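Local coordinates for adenylate cyclase-like protein (Chlamydia trachomatis, PDB 3GQS) that is of unknown function but contains this FHA domain, a fold that in relatives commonly recognises phosphothreonine peptides, and is probably a membrane component of type III secretion, at residues S3-A11 / V89-A103. Residues are numbered along the deposited sequence; the frame is centred on the assembly and turned at random.
Sequences SRFLLKVLA and VVALGTTLFLLVDYA
Leu-7 lays its CD1 methyl over one face of the Phe-97 ring, 4.0 Å from the ring centroid, a CH-pi contact. Its CG is anti to the backbone N (chi1 -179°), which carries the branch across to the ring. Leu-99 lies next along the same face of the sheet. Its CD2 meets Leu-7 CB and its CD1 reaches Phe-5 CD1 at 3.7 Å. Ile-52 of the second sheet packs on Leu-7 and, with Ile-62, on Phe-97, so these side chains belong to the core of the FHA beta sandwich.

Strands 4-9 and 95-102 are antiparallel, with paired backbone bonds at Arg-4/Tyr-102, Leu-6/Val-100 and Lys-8/Leu-98. Beyond them, Leu-10 N binds Leu-96 O, and Leu-96 N binds Ala-11 O. On the opposite face, Leu-6 CD1 touches the edge of the Tyr-102 ring, 3.5 Å from Tyr-102 CD1. Lys-8 runs alongside Leu-98, with a tight pair at Lys-8 CG and Leu-98 CD1 (3.5 Å). One water joins Lys-8 NZ to Tyr-102 OH.

The Phe-5 ring ends the inner row under Asp-101. Ring and carboxylate are stacked, their planes 12° apart, with Asp-101 OD1 4.0 Å above the ring centre. That same OD1 takes a hydrogen bond from Ser-3 OG (2.9 Å) on its syn lone pair, which should help hold the carboxylate flat on the ring. The inner face is thus apolar from Phe-97 to Phe-5 and turns polar at Asp-101. Backbone bonds and apolar packing join the domain's first and last strands, while side-chain polar bonds lie at the more exposed end and on the outer face.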
loop_
_atom_site.group_PDB
_atom_site.type_symbol
_atom_site.label_atom_id
_atom_site.label_comp_id
_atom_site.label_asym_id
_atom_site.label_seq_id
_atom_site.Cartn_x
_atom_site.Cartn_y
_atom_site.Cartn_z
ATOM N N SER A 3 6.584 -17.576 -0.612
ATOM C CA SER A 3 5.279 -17.167 0.038
ATOM C C SER A 3 4.510 -16.080 -0.761
ATOM O O SER A 3 5.088 -15.321 -1.515
ATOM C CB SER A 3 5.510 -16.733 1.487
ATOM O OG SER A 3 5.927 -15.379 1.586
ATOM N N ARG A 4 3.207 -16.014 -0.528
ATOM C CA ARG A 4 2.240 -15.283 -1.378
ATOM C C ARG A 4 1.580 -14.089 -0.667
ATOM O O ARG A 4 0.797 -14.273 0.257
ATOM C CB ARG A 4 1.171 -16.291 -1.796
ATOM C CG ARG A 4 0.220 -15.847 -2.822
ATOM C CD ARG A 4 -0.928 -16.828 -2.969
ATOM N NE ARG A 4 -1.892 -16.343 -3.953
ATOM C CZ ARG A 4 -1.729 -16.394 -5.273
ATOM N NH1 ARG A 4 -2.684 -15.927 -6.052
ATOM N NH2 ARG A 4 -0.633 -16.951 -5.824
ATOM N N PHE A 5 1.897 -12.874 -1.101
ATOM C CA PHE A 5 1.334 -11.653 -0.487
ATOM C C PHE A 5 0.140 -11.132 -1.269
ATOM O O PHE A 5 0.150 -11.141 -2.483
ATOM C CB PHE A 5 2.333 -10.494 -0.436
ATOM C CG PHE A 5 3.514 -10.723 0.476
ATOM C CD1 PHE A 5 3.437 -10.400 1.835
ATOM C CD2 PHE A 5 4.731 -11.219 -0.038
ATOM C CE1 PHE A 5 4.552 -10.601 2.695
ATOM C CE2 PHE A 5 5.825 -11.406 0.788
ATOM C CZ PHE A 5 5.741 -11.098 2.165
ATOM N N LEU A 6 -0.827 -10.594 -0.542
ATOM C CA LEU A 6 -1.988 -9.944 -1.156
ATOM C C LEU A 6 -2.261 -8.640 -0.438
ATOM O O LEU A 6 -2.103 -8.547 0.761
ATOM C CB LEU A 6 -3.238 -10.867 -1.148
ATOM C CG LEU A 6 -3.178 -12.079 -2.089
ATOM C CD1 LEU A 6 -2.901 -13.404 -1.297
ATOM C CD2 LEU A 6 -4.453 -12.166 -2.943
ATOM N N LEU A 7 -2.671 -7.629 -1.175
ATOM C CA LEU A 7 -3.009 -6.387 -0.571
ATOM C C LEU A 7 -4.541 -6.419 -0.431
ATOM O O LEU A 7 -5.244 -6.592 -1.415
ATOM C CB LEU A 7 -2.535 -5.193 -1.430
ATOM C CG LEU A 7 -2.827 -3.794 -0.835
ATOM C CD1 LEU A 7 -1.883 -2.736 -1.280
ATOM C CD2 LEU A 7 -4.191 -3.347 -1.180
ATOM N N LYS A 8 -5.056 -6.323 0.774
ATOM C CA LYS A 8 -6.536 -6.199 0.869
ATOM C C LYS A 8 -6.949 -4.818 1.389
ATOM O O LYS A 8 -6.451 -4.351 2.394
ATOM C CB LYS A 8 -7.219 -7.360 1.601
ATOM C CG LYS A 8 -6.744 -7.688 2.923
ATOM C CD LYS A 8 -7.662 -8.739 3.638
ATOM C CE LYS A 8 -7.702 -10.120 2.932
ATOM N NZ LYS A 8 -8.506 -11.167 3.664
ATOM N N VAL A 9 -7.835 -4.177 0.677
ATOM C CA VAL A 9 -8.458 -2.916 1.146
ATOM C C VAL A 9 -9.588 -3.190 2.175
ATOM O O VAL A 9 -10.505 -3.945 1.889
ATOM C CB VAL A 9 -9.056 -2.171 0.000
ATOM C CG1 VAL A 9 -9.809 -0.844 0.507
ATOM C CG2 VAL A 9 -8.000 -1.862 -1.055
ATOM N N LEU A 10 -9.477 -2.554 3.342
ATOM C CA LEU A 10 -10.338 -2.770 4.509
ATOM C C LEU A 10 -11.532 -1.821 4.580
ATOM O O LEU A 10 -12.575 -2.195 5.131
ATOM C CB LEU A 10 -9.543 -2.634 5.814
ATOM C CG LEU A 10 -8.333 -3.592 5.915
ATOM C CD1 LEU A 10 -7.378 -3.305 7.092
ATOM C CD2 LEU A 10 -8.826 -5.045 5.898
ATOM N N ALA A 11 -11.369 -0.613 4.026
ATOM C CA ALA A 11 -12.352 0.489 4.209
ATOM C C ALA A 11 -11.785 1.780 3.666
ATOM O O ALA A 11 -10.648 1.760 3.208
ATOM C CB ALA A 11 -12.759 0.674 5.730
ATOM N N VAL A 89 -1.863 -2.805 9.558
ATOM C CA VAL A 89 -2.737 -1.792 8.932
ATOM C C VAL A 89 -1.937 -0.553 8.433
ATOM O O VAL A 89 -1.188 0.063 9.169
ATOM C CB VAL A 89 -3.893 -1.319 9.852
ATOM C CG1 VAL A 89 -4.799 -0.336 9.111
ATOM C CG2 VAL A 89 -4.725 -2.531 10.386
ATOM N N VAL A 90 -2.097 -0.258 7.152
ATOM C CA VAL A 90 -1.632 0.973 6.516
ATOM C C VAL A 90 -2.824 1.903 6.203
ATOM O O VAL A 90 -3.780 1.491 5.554
ATOM C CB VAL A 90 -0.889 0.712 5.177
ATOM C CG1 VAL A 90 -0.386 2.031 4.618
ATOM C CG2 VAL A 90 0.300 -0.286 5.373
ATOM N N ALA A 91 -2.720 3.147 6.657
ATOM C CA ALA A 91 -3.692 4.208 6.374
ATOM C C ALA A 91 -3.143 5.196 5.291
ATOM O O ALA A 91 -2.076 5.782 5.452
ATOM C CB ALA A 91 -4.005 4.973 7.658
ATOM N N LEU A 92 -3.923 5.345 4.225
ATOM C CA LEU A 92 -3.695 6.351 3.167
ATOM C C LEU A 92 -4.949 7.196 3.069
ATOM O O LEU A 92 -5.936 6.739 2.545
ATOM C CB LEU A 92 -3.443 5.698 1.804
ATOM C CG LEU A 92 -2.300 4.675 1.701
ATOM C CD1 LEU A 92 -2.097 4.298 0.219
ATOM C CD2 LEU A 92 -1.062 5.235 2.361
ATOM N N GLY A 93 -4.890 8.424 3.548
ATOM C CA GLY A 93 -6.061 9.260 3.597
ATOM C C GLY A 93 -7.001 8.572 4.575
ATOM O O GLY A 93 -6.608 8.225 5.680
ATOM N N THR A 94 -8.223 8.345 4.135
ATOM C CA THR A 94 -9.238 7.689 4.957
ATOM C C THR A 94 -9.335 6.207 4.586
ATOM O O THR A 94 -10.141 5.469 5.138
ATOM C CB THR A 94 -10.596 8.352 4.763
ATOM O OG1 THR A 94 -10.985 8.185 3.401
ATOM C CG2 THR A 94 -10.526 9.830 5.077
ATOM N N THR A 95 -8.480 5.772 3.664
ATOM C CA THR A 95 -8.478 4.396 3.228
ATOM C C THR A 95 -7.505 3.532 4.081
ATOM O O THR A 95 -6.449 3.958 4.483
ATOM C CB THR A 95 -8.202 4.305 1.706
ATOM O OG1 THR A 95 -9.311 4.892 1.003
ATOM C CG2 THR A 95 -8.015 2.862 1.251
ATOM N N LEU A 96 -7.925 2.315 4.374
ATOM C CA LEU A 96 -7.180 1.394 5.223
ATOM C C LEU A 96 -6.866 0.169 4.388
ATOM O O LEU A 96 -7.675 -0.271 3.609
ATOM C CB LEU A 96 -7.995 1.015 6.467
ATOM C CG LEU A 96 -8.264 2.085 7.538
ATOM C CD1 LEU A 96 -9.195 1.509 8.707
ATOM C CD2 LEU A 96 -6.985 2.719 8.112
ATOM N N PHE A 97 -5.663 -0.342 4.513
ATOM C CA PHE A 97 -5.325 -1.628 3.895
ATOM C C PHE A 97 -4.269 -2.384 4.636
ATOM O O PHE A 97 -3.598 -1.867 5.538
ATOM C CB PHE A 97 -4.946 -1.463 2.439
ATOM C CG PHE A 97 -3.580 -0.877 2.202
ATOM C CD1 PHE A 97 -2.439 -1.691 2.238
ATOM C CD2 PHE A 97 -3.442 0.454 1.884
ATOM C CE1 PHE A 97 -1.174 -1.189 1.955
ATOM C CE2 PHE A 97 -2.171 0.974 1.624
ATOM C CZ PHE A 97 -1.026 0.130 1.654
ATOM N N LEU A 98 -4.148 -3.645 4.292
ATOM C CA LEU A 98 -3.060 -4.456 4.850
ATOM C C LEU A 98 -2.645 -5.568 3.927
ATOM O O LEU A 98 -3.338 -5.868 2.942
ATOM C CB LEU A 98 -3.388 -5.008 6.244
ATOM C CG LEU A 98 -4.480 -6.031 6.480
ATOM C CD1 LEU A 98 -4.510 -7.180 5.509
ATOM C CD2 LEU A 98 -4.211 -6.522 7.872
ATOM N N LEU A 99 -1.477 -6.105 4.232
ATOM C CA LEU A 99 -0.938 -7.234 3.520
ATOM C C LEU A 99 -1.220 -8.442 4.341
ATOM O O LEU A 99 -1.020 -8.459 5.547
ATOM C CB LEU A 99 0.596 -7.190 3.294
ATOM C CG LEU A 99 1.149 -6.196 2.267
ATOM C CD1 LEU A 99 2.349 -6.834 1.561
ATOM C CD2 LEU A 99 0.070 -5.718 1.223
ATOM N N VAL A 100 -1.669 -9.453 3.626
ATOM C CA VAL A 100 -1.680 -10.795 4.126
ATOM C C VAL A 100 -0.641 -11.618 3.379
ATOM O O VAL A 100 -0.293 -11.337 2.215
ATOM C CB VAL A 100 -3.071 -11.406 4.027
ATOM C CG1 VAL A 100 -3.949 -10.744 5.074
ATOM C CG2 VAL A 100 -3.619 -11.272 2.590
ATOM N N ASP A 101 -0.146 -12.617 4.078
ATOM C CA ASP A 101 0.869 -13.536 3.558
ATOM C C ASP A 101 0.372 -14.966 3.788
ATOM O O ASP A 101 -0.029 -15.333 4.886
ATOM C CB ASP A 101 2.207 -13.312 4.260
ATOM C CG ASP A 101 3.341 -14.158 3.690
ATOM O OD1 ASP A 101 3.351 -14.540 2.508
ATOM O OD2 ASP A 101 4.272 -14.431 4.447
ATOM N N TYR A 102 0.334 -15.729 2.713
ATOM C CA TYR A 102 0.029 -17.146 2.757
ATOM C C TYR A 102 1.374 -17.848 2.628
ATOM O O TYR A 102 1.953 -17.895 1.548
ATOM C CB TYR A 102 -0.935 -17.547 1.634
ATOM C CG TYR A 102 -2.350 -17.008 1.823
ATOM C CD1 TYR A 102 -2.736 -15.772 1.289
ATOM C CD2 TYR A 102 -3.298 -17.734 2.547
ATOM C CE1 TYR A 102 -4.037 -15.282 1.477
ATOM C CE2 TYR A 102 -4.584 -17.277 2.719
ATOM C CZ TYR A 102 -4.947 -16.049 2.200
ATOM O OH TYR A 102 -6.221 -15.600 2.404
ATOM N N ALA A 103 1.873 -18.341 3.755
ATOM C CA ALA A 103 3.208 -18.957 3.849
ATOM C C ALA A 103 3.132 -20.469 3.610
ATOM O O ALA A 103 3.060 -20.908 2.456
ATOM C CB ALA A 103 3.839 -18.651 5.218
HETATM O O HOH W 1 -6.887 -13.076 2.088
#